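Local coordinates for uncharacterized protein (Bombyx mori, PDB 5AZ0) that probably reduces carbonyl compounds to alcohols with a nicotinamide cofactor, as a member of the aldo-keto reductase family of TIM-barrel enzymes, at residues V105-V115 against E149-F160. Numbering follows the deposited sequence.
With ACT (acetate ion), chain I.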
ATOM      1  N   VAL A 105       7.840   8.030   2.602  1.00 18.06           N
ATOM      2  CA  VAL A 105       9.198   8.604   2.673  1.00 19.42           C
ATOM      3  C   VAL A 105      10.134   7.454   2.315  1.00 24.85           C
ATOM      4  O   VAL A 105      10.124   6.331   3.002  1.00 22.60           O
ATOM      5  CB  VAL A 105       9.496   9.012   4.119  1.00 18.63           C
ATOM      6  CG1 VAL A 105      10.956   9.432   4.346  1.00 20.27           C
ATOM      7  CG2 VAL A 105       8.565  10.162   4.502  1.00 19.26           C
ATOM      8  N   TRP A 106      11.012   7.722   1.355  1.00 22.79           N
ATOM      9  CA  TRP A 106      11.923   6.727   0.839  1.00 22.15           C
ATOM     10  C   TRP A 106      13.218   6.607   1.634  1.00 22.59           C
ATOM     11  O   TRP A 106      13.456   7.354   2.635  1.00 22.19           O
ATOM     12  CB  TRP A 106      12.187   7.079  -0.645  1.00 27.40           C
ATOM     13  CG  TRP A 106      12.740   5.997  -1.569  1.00 27.18           C
ATOM     14  CD1 TRP A 106      13.981   6.004  -2.162  1.00 28.33           C
ATOM     15  CD2 TRP A 106      12.079   4.820  -2.057  1.00 25.67           C
ATOM     16  NE1 TRP A 106      14.140   4.895  -2.963  1.00 26.81           N
ATOM     17  CE2 TRP A 106      13.000   4.154  -2.944  1.00 28.52           C
ATOM     18  CE3 TRP A 106      10.840   4.245  -1.832  1.00 23.91           C
ATOM     19  CZ2 TRP A 106      12.695   2.965  -3.586  1.00 27.86           C
ATOM     20  CZ3 TRP A 106      10.505   3.060  -2.476  1.00 26.13           C
ATOM     21  CH2 TRP A 106      11.431   2.417  -3.353  1.00 28.54           C
ATOM     22  N   GLN A 107      14.096   5.692   1.169  1.00 24.37           N
ATOM     23  CA  GLN A 107      15.221   5.107   1.961  1.00 25.69           C
ATOM     24  C   GLN A 107      16.315   6.061   2.250  1.00 26.52           C
ATOM     25  O   GLN A 107      17.017   5.920   3.283  1.00 24.10           O
ATOM     26  CB  GLN A 107      15.834   3.869   1.267  1.00 29.30           C
ATOM     27  CG  GLN A 107      14.979   2.609   1.390  1.00 29.75           C
ATOM     28  CD  GLN A 107      13.655   2.651   0.649  1.00 26.74           C
ATOM     29  OE1 GLN A 107      12.671   3.134   1.184  1.00 28.05           O
ATOM     30  NE2 GLN A 107      13.595   2.076  -0.527  1.00 27.99           N
ATOM     31  N   HIS A 108      16.411   7.113   1.422  1.00 28.32           N
ATOM     32  CA  HIS A 108      17.424   8.166   1.707  1.00 27.06           C
ATOM     33  C   HIS A 108      17.022   9.266   2.617  1.00 26.69           C
ATOM     34  O   HIS A 108      17.845  10.155   2.918  1.00 24.09           O
ATOM     35  CB  HIS A 108      18.056   8.697   0.422  1.00 28.84           C
ATOM     36  CG  HIS A 108      17.113   9.361  -0.515  1.00 32.40           C
ATOM     37  ND1 HIS A 108      16.094   8.694  -1.133  1.00 33.91           N
ATOM     38  CD2 HIS A 108      17.095  10.624  -1.018  1.00 30.15           C
ATOM     39  CE1 HIS A 108      15.472   9.514  -1.968  1.00 36.17           C
ATOM     40  NE2 HIS A 108      16.078  10.679  -1.932  1.00 32.99           N
ATOM     41  N   TYR A 109      15.815   9.185   3.187  1.00 25.01           N
ATOM     42  CA  TYR A 109      15.380  10.263   4.110  1.00 24.89           C
ATOM     43  C   TYR A 109      15.124   9.655   5.488  1.00 26.75           C
ATOM     44  O   TYR A 109      14.036   9.840   6.085  1.00 24.89           O
ATOM     45  CB  TYR A 109      14.120  10.973   3.447  1.00 24.58           C
ATOM     46  CG  TYR A 109      14.491  11.916   2.339  1.00 27.42           C
ATOM     47  CD1 TYR A 109      15.059  13.130   2.627  1.00 33.95           C
ATOM     48  CD2 TYR A 109      14.331  11.608   1.003  1.00 35.72           C
ATOM     49  CE1 TYR A 109      15.487  13.992   1.638  1.00 45.68           C
ATOM     50  CE2 TYR A 109      14.734  12.518  -0.023  1.00 33.20           C
ATOM     51  CZ  TYR A 109      15.312  13.677   0.308  1.00 41.20           C
ATOM     52  OH  TYR A 109      15.703  14.603  -0.645  1.00 57.75           O
ATOM     53  N   HIS A 110      16.076   8.858   6.016  1.00 25.19           N
ATOM     54  CA  HIS A 110      15.815   8.091   7.291  1.00 23.07           C
ATOM     55  C   HIS A 110      16.380   8.717   8.466  1.00 22.21           C
ATOM     56  O   HIS A 110      16.096   8.299   9.618  1.00 24.08           O
ATOM     57  CB  HIS A 110      16.221   6.627   7.231  1.00 24.11           C
ATOM     58  CG  HIS A 110      15.204   5.738   6.615  1.00 24.31           C
ATOM     59  ND1 HIS A 110      14.928   4.510   7.131  1.00 24.07           N
ATOM     60  CD2 HIS A 110      14.391   5.888   5.537  1.00 25.42           C
ATOM     61  CE1 HIS A 110      13.977   3.925   6.419  1.00 26.32           C
ATOM     62  NE2 HIS A 110      13.660   4.722   5.406  1.00 25.94           N
ATOM     63  N   ARG A 111      17.121   9.781   8.290  1.00 21.04           N
ATOM     64  CA  ARG A 111      17.441  10.547   9.522  1.00 24.52           C
ATOM     65  C   ARG A 111      16.167  11.222  10.034  1.00 21.60           C
ATOM     66  O   ARG A 111      15.366  11.675   9.215  1.00 22.77           O
ATOM     67  CB  ARG A 111      18.492  11.621   9.246  1.00 30.21           C
ATOM     68  CG  ARG A 111      19.895  11.101   8.860  1.00 29.62           C
ATOM     69  CD  ARG A 111      20.711  12.196   8.165  1.00 28.13           C
ATOM     70  NE  ARG A 111      21.930  11.627   7.579  1.00 29.61           N
ATOM     71  CZ  ARG A 111      22.003  10.992   6.422  1.00 31.50           C
ATOM     72  NH1 ARG A 111      20.961  10.812   5.651  1.00 37.27           N
ATOM     73  NH2 ARG A 111      23.145  10.509   6.016  1.00 36.02           N
ATOM     74  N   ALA A 112      16.052  11.383  11.351  1.00 20.80           N
ATOM     75  CA  ALA A 112      14.912  11.974  11.972  1.00 25.60           C
ATOM     76  C   ALA A 112      14.510  13.300  11.326  1.00 28.56           C
ATOM     77  O   ALA A 112      13.397  13.439  10.883  1.00 24.43           O
ATOM     78  CB  ALA A 112      15.124  12.166  13.461  1.00 28.32           C
ATOM     79  N   ALA A 113      15.462  14.219  11.176  1.00 29.13           N
ATOM     80  CA  ALA A 113      15.174  15.522  10.569  1.00 26.92           C
ATOM     81  C   ALA A 113      14.822  15.421   9.119  1.00 26.17           C
ATOM     82  O   ALA A 113      14.166  16.316   8.608  1.00 28.01           O
ATOM     83  CB  ALA A 113      16.362  16.454  10.740  1.00 29.07           C
ATOM     84  N   ASP A 114      15.199  14.350   8.426  1.00 23.61           N
ATOM     85  CA  ASP A 114      14.812  14.308   7.054  1.00 26.33           C
ATOM     86  C   ASP A 114      13.388  13.954   6.760  1.00 25.36           C
ATOM     87  O   ASP A 114      12.933  14.157   5.618  1.00 22.36           O
ATOM     88  CB  ASP A 114      15.754  13.460   6.245  1.00 32.85           C
ATOM     89  CG  ASP A 114      17.105  14.225   5.984  1.00 41.84           C
ATOM     90  OD1 ASP A 114      17.185  15.387   5.396  1.00 41.31           O
ATOM     91  OD2 ASP A 114      18.027  13.714   6.553  1.00 40.60           O
ATOM     92  N   VAL A 115      12.700  13.369   7.729  1.00 22.65           N
ATOM     93  CA  VAL A 115      11.307  12.936   7.475  1.00 21.16           C
ATOM     94  C   VAL A 115      10.479  14.216   7.190  1.00 17.64           C
ATOM     95  O   VAL A 115       9.760  14.249   6.256  1.00 19.83           O
ATOM     96  CB  VAL A 115      10.756  12.235   8.713  1.00 21.03           C
ATOM     97  CG1 VAL A 115       9.309  11.825   8.510  1.00 21.86           C
ATOM     98  CG2 VAL A 115      11.584  10.949   8.994  1.00 23.45           C
ATOM     99  N   GLU A 149      23.320   3.319   5.242  1.00 28.91           N
ATOM    100  CA  GLU A 149      23.592   4.338   6.250  1.00 26.26           C
ATOM    101  C   GLU A 149      23.448   3.797   7.585  1.00 26.68           C
ATOM    102  O   GLU A 149      23.805   4.460   8.523  1.00 25.99           O
ATOM    103  CB  GLU A 149      22.709   5.603   6.029  1.00 31.97           C
ATOM    104  CG  GLU A 149      23.041   6.182   4.660  1.00 35.36           C
ATOM    105  CD  GLU A 149      22.401   7.484   4.275  1.00 38.94           C
ATOM    106  OE1 GLU A 149      21.170   7.581   4.187  1.00 38.14           O
ATOM    107  OE2 GLU A 149      23.164   8.387   3.947  1.00 35.43           O
ATOM    108  N   LYS A 150      22.907   2.574   7.693  1.00 29.22           N
ATOM    109  CA  LYS A 150      22.789   1.881   8.971  1.00 28.11           C
ATOM    110  C   LYS A 150      22.117   2.724   9.978  1.00 26.25           C
ATOM    111  O   LYS A 150      22.533   2.793  11.120  1.00 27.22           O
ATOM    112  CB  LYS A 150      24.183   1.411   9.448  1.00 34.98           C
ATOM    113  CG  LYS A 150      24.832   0.439   8.419  1.00 40.65           C
ATOM    114  CD  LYS A 150      26.243  -0.039   8.857  1.00 45.20           C
ATOM    115  CE  LYS A 150      26.803  -1.037   7.841  1.00 49.54           C
ATOM    116  NZ  LYS A 150      27.964  -1.776   8.413  1.00 54.28           N
ATOM    117  N   ILE A 151      21.032   3.403   9.584  1.00 28.91           N
ATOM    118  CA  ILE A 151      20.249   4.153  10.605  1.00 24.04           C
ATOM    119  C   ILE A 151      19.172   3.221  11.119  1.00 22.84           C
ATOM    120  O   ILE A 151      18.497   2.568  10.336  1.00 24.39           O
ATOM    121  CB  ILE A 151      19.603   5.403   9.942  1.00 26.13           C
ATOM    122  CG1 ILE A 151      20.752   6.277   9.403  1.00 25.37           C
ATOM    123  CG2 ILE A 151      18.741   6.167  10.937  1.00 23.81           C
ATOM    124  CD1 ILE A 151      20.267   7.438   8.571  1.00 26.67           C
ATOM    125  N   ASP A 152      19.047   3.140  12.423  1.00 25.15           N
ATOM    126  CA  ASP A 152      17.987   2.385  13.028  1.00 25.98           C
ATOM    127  C   ASP A 152      16.590   3.026  12.624  1.00 25.63           C
ATOM    128  O   ASP A 152      16.443   4.218  12.642  1.00 24.43           O
ATOM    129  CB  ASP A 152      18.179   2.429  14.519  1.00 27.25           C
ATOM    130  CG  ASP A 152      17.271   1.465  15.259  1.00 28.29           C
ATOM    131  OD1 ASP A 152      16.384   0.810  14.635  1.00 27.59           O
ATOM    132  OD2 ASP A 152      17.480   1.393  16.474  1.00 28.65           O
ATOM    133  N   TYR A 153      15.614   2.197  12.299  1.00 25.09           N
ATOM    134  CA  TYR A 153      14.264   2.644  11.975  1.00 26.94           C
ATOM    135  C   TYR A 153      13.608   3.306  13.180  1.00 28.02           C
ATOM    136  O   TYR A 153      12.719   4.151  12.985  1.00 24.82           O
ATOM    137  CB  TYR A 153      13.408   1.504  11.322  1.00 23.19           C
ATOM    138  CG  TYR A 153      13.348   0.245  12.192  1.00 25.94           C
ATOM    139  CD1 TYR A 153      12.606   0.222  13.352  1.00 23.19           C
ATOM    140  CD2 TYR A 153      14.098  -0.884  11.867  1.00 24.49           C
ATOM    141  CE1 TYR A 153      12.566  -0.878  14.151  1.00 26.99           C
ATOM    142  CE2 TYR A 153      14.076  -2.017  12.681  1.00 25.32           C
ATOM    143  CZ  TYR A 153      13.310  -2.016  13.815  1.00 27.21           C
ATOM    144  OH  TYR A 153      13.267  -3.120  14.647  1.00 28.65           O
ATOM    145  N   LEU A 154      14.103   3.024  14.402  1.00 24.50           N
ATOM    146  CA  LEU A 154      13.677   3.773  15.542  1.00 27.00           C
ATOM    147  C   LEU A 154      14.064   5.232  15.500  1.00 27.00           C
ATOM    148  O   LEU A 154      13.298   6.061  16.068  1.00 22.76           O
ATOM    149  CB  LEU A 154      14.130   3.186  16.919  1.00 27.90           C
ATOM    150  CG  LEU A 154      13.747   1.713  17.219  1.00 31.59           C
ATOM    151  CD1 LEU A 154      14.286   1.338  18.625  1.00 31.04           C
ATOM    152  CD2 LEU A 154      12.219   1.540  17.217  1.00 30.44           C
ATOM    153  N   GLU A 155      15.238   5.566  14.925  1.00 24.83           N
ATOM    154  CA  GLU A 155      15.627   6.993  14.778  0.50 25.68           C
ATOM    155  C   GLU A 155      14.680   7.562  13.756  1.00 22.33           C
ATOM    156  O   GLU A 155      14.152   8.605  13.970  1.00 21.99           O
ATOM    157  CB  GLU A 155      17.083   7.351  14.308  0.50 27.27           C
ATOM    158  CG  GLU A 155      17.285   8.909  14.237  0.50 30.53           C
ATOM    159  CD  GLU A 155      18.527   9.469  13.520  0.50 32.86           C
ATOM    160  OE1 GLU A 155      19.549   8.753  13.592  0.50 33.17           O
ATOM    161  OE2 GLU A 155      18.478  10.633  12.957  0.50 26.17           O
ATOM    162  N   THR A 156      14.468   6.876  12.649  1.00 19.71           N
ATOM    163  CA  THR A 156      13.560   7.411  11.650  1.00 22.65           C
ATOM    164  C   THR A 156      12.160   7.731  12.232  1.00 23.56           C
ATOM    165  O   THR A 156      11.597   8.781  11.963  1.00 22.76           O
ATOM    166  CB  THR A 156      13.426   6.473  10.484  1.00 21.10           C
ATOM    167  OG1 THR A 156      14.738   6.043  10.110  1.00 22.34           O
ATOM    168  CG2 THR A 156      12.705   7.157   9.326  1.00 21.28           C
ATOM    169  N   TRP A 157      11.706   6.866  13.122  1.00 22.01           N
ATOM    170  CA  TRP A 157      10.399   6.922  13.690  1.00 21.57           C
ATOM    171  C   TRP A 157      10.245   8.112  14.553  1.00 23.13           C
ATOM    172  O   TRP A 157       9.184   8.717  14.525  1.00 19.39           O
ATOM    173  CB  TRP A 157      10.079   5.610  14.426  1.00 21.53           C
ATOM    174  CG  TRP A 157       8.604   5.542  14.808  1.00 20.51           C
ATOM    175  CD1 TRP A 157       8.075   5.680  16.025  1.00 20.75           C
ATOM    176  CD2 TRP A 157       7.525   5.365  13.912  1.00 19.32           C
ATOM    177  NE1 TRP A 157       6.691   5.561  15.966  1.00 19.67           N
ATOM    178  CE2 TRP A 157       6.332   5.345  14.679  1.00 18.88           C
ATOM    179  CE3 TRP A 157       7.438   5.214  12.523  1.00 19.28           C
ATOM    180  CZ2 TRP A 157       5.060   5.235  14.097  1.00 16.57           C
ATOM    181  CZ3 TRP A 157       6.174   5.034  11.944  1.00 18.20           C
ATOM    182  CH2 TRP A 157       5.016   5.072  12.724  1.00 18.95           C
ATOM    183  N   ARG A 158      11.315   8.558  15.208  1.00 24.21           N
ATOM    184  CA  ARG A 158      11.224   9.822  15.939  1.00 25.28           C
ATOM    185  C   ARG A 158      10.834  10.998  15.019  1.00 22.89           C
ATOM    186  O   ARG A 158      10.125  11.883  15.424  1.00 23.08           O
ATOM    187  CB  ARG A 158      12.521  10.234  16.678  1.00 32.30           C
ATOM    188  CG  ARG A 158      12.946   9.313  17.836  1.00 44.55           C
ATOM    189  CD  ARG A 158      14.182   9.776  18.710  1.00 52.60           C
ATOM    190  NE  ARG A 158      15.413   8.975  18.475  1.00 63.84           N
ATOM    191  CZ  ARG A 158      15.594   7.658  18.787  1.00 69.77           C
ATOM    192  NH1 ARG A 158      14.655   6.909  19.383  1.00 64.07           N
ATOM    193  NH2 ARG A 158      16.754   7.052  18.479  1.00 67.96           N
ATOM    194  N   GLY A 159      11.370  11.018  13.821  1.00 20.99           N
ATOM    195  CA  GLY A 159      11.010  12.010  12.822  1.00 21.60           C
ATOM    196  C   GLY A 159       9.550  11.840  12.430  1.00 21.28           C
ATOM    197  O   GLY A 159       8.877  12.844  12.250  1.00 21.31           O
ATOM    198  N   PHE A 160       9.048  10.602  12.289  1.00 19.25           N
ATOM    199  CA  PHE A 160       7.576  10.419  11.989  1.00 19.40           C
ATOM    200  C   PHE A 160       6.747  10.977  13.144  1.00 21.29           C
ATOM    201  O   PHE A 160       5.795  11.703  12.919  1.00 20.10           O
ATOM    202  CB  PHE A 160       7.210   8.955  11.710  1.00 20.49           C
ATOM    203  CG  PHE A 160       7.487   8.541  10.316  1.00 21.31           C
ATOM    204  CD1 PHE A 160       8.776   8.402   9.864  1.00 22.30           C
ATOM    205  CD2 PHE A 160       6.458   8.353   9.438  1.00 21.83           C
ATOM    206  CE1 PHE A 160       9.043   8.074   8.554  1.00 19.28           C
ATOM    207  CE2 PHE A 160       6.702   8.020   8.151  1.00 21.08           C
ATOM    208  CZ  PHE A 160       7.999   7.925   7.694  1.00 21.66           C
TER
HETATM  209  C   ACT I 408      14.725  -6.137  14.131  0.80 43.45           C
HETATM  210  O   ACT I 408      14.799  -6.978  13.213  0.80 52.92           O
HETATM  211  OXT ACT I 408      14.914  -4.894  13.973  0.80 30.38           O
HETATM  212  CH3 ACT I 408      14.414  -6.723  15.463  0.80 40.78           C
HETATM  213  O   HOH W   1      18.450   7.347   4.870  1.00 23.14           O
HETATM  214  O   HOH W   2      20.732   9.449   2.690  1.00 32.94           O
HETATM  215  O   HOH W   3      16.090   2.867   9.012  1.00 23.48           O
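T156 lays its methyl CG2 over one face of the H110 imidazole, offset toward the rim, in a CH-pi contact 4.2 Å from the ring centroid. Its chi1 of -46° sets the hydroxyl beside T156's own backbone N, where OG1 donates to H110 O at 2.7 Å, in the carbonyl plane on a lone pair. One threonine thus grips both ring and backbone of the loop that leads into helix 112-126. A water joins H110 ND1 to I151 O, tying the two loops ahead of the helices. In the conformer described, E155, extended beyond CG, brings OE2 to the backbone of A112, whose N donates to it along an almost straight line (3.0 Å, 172°), on the anti side of the carboxylate but 33° out of its plane. At the outer margin R111 and E149 form a salt bridge: NH2 meets OE2 at 3.0 Å from above the carboxylate, the two planes standing 80° apart. E149 OE1 meanwhile accepts from a water that also donates to Q107 O and accepts from H110 N. An alanine in place of E149 would probably leave the R111 guanidinium without its ionic mate and that water less firmly held. Deeper in, the helices close up at G159, which, having no side chain, lets its CA come 3.4 Å from A112 O in a CA-H...O contact. V115 CG1 lies over one face of the F160 ring, toward its rim, in a CH-pi contact 4.0 Å from the centroid, while V105 CG2 approaches F160 CZ obliquely. The contact illustrates how neighbouring beta-alpha units of a TIM barrel pack: helices 112-126 and 153-165 lie side by side, with H110, T156 and F160 resting on M136 of strand 133-136 and F160 also touching strand 172-175.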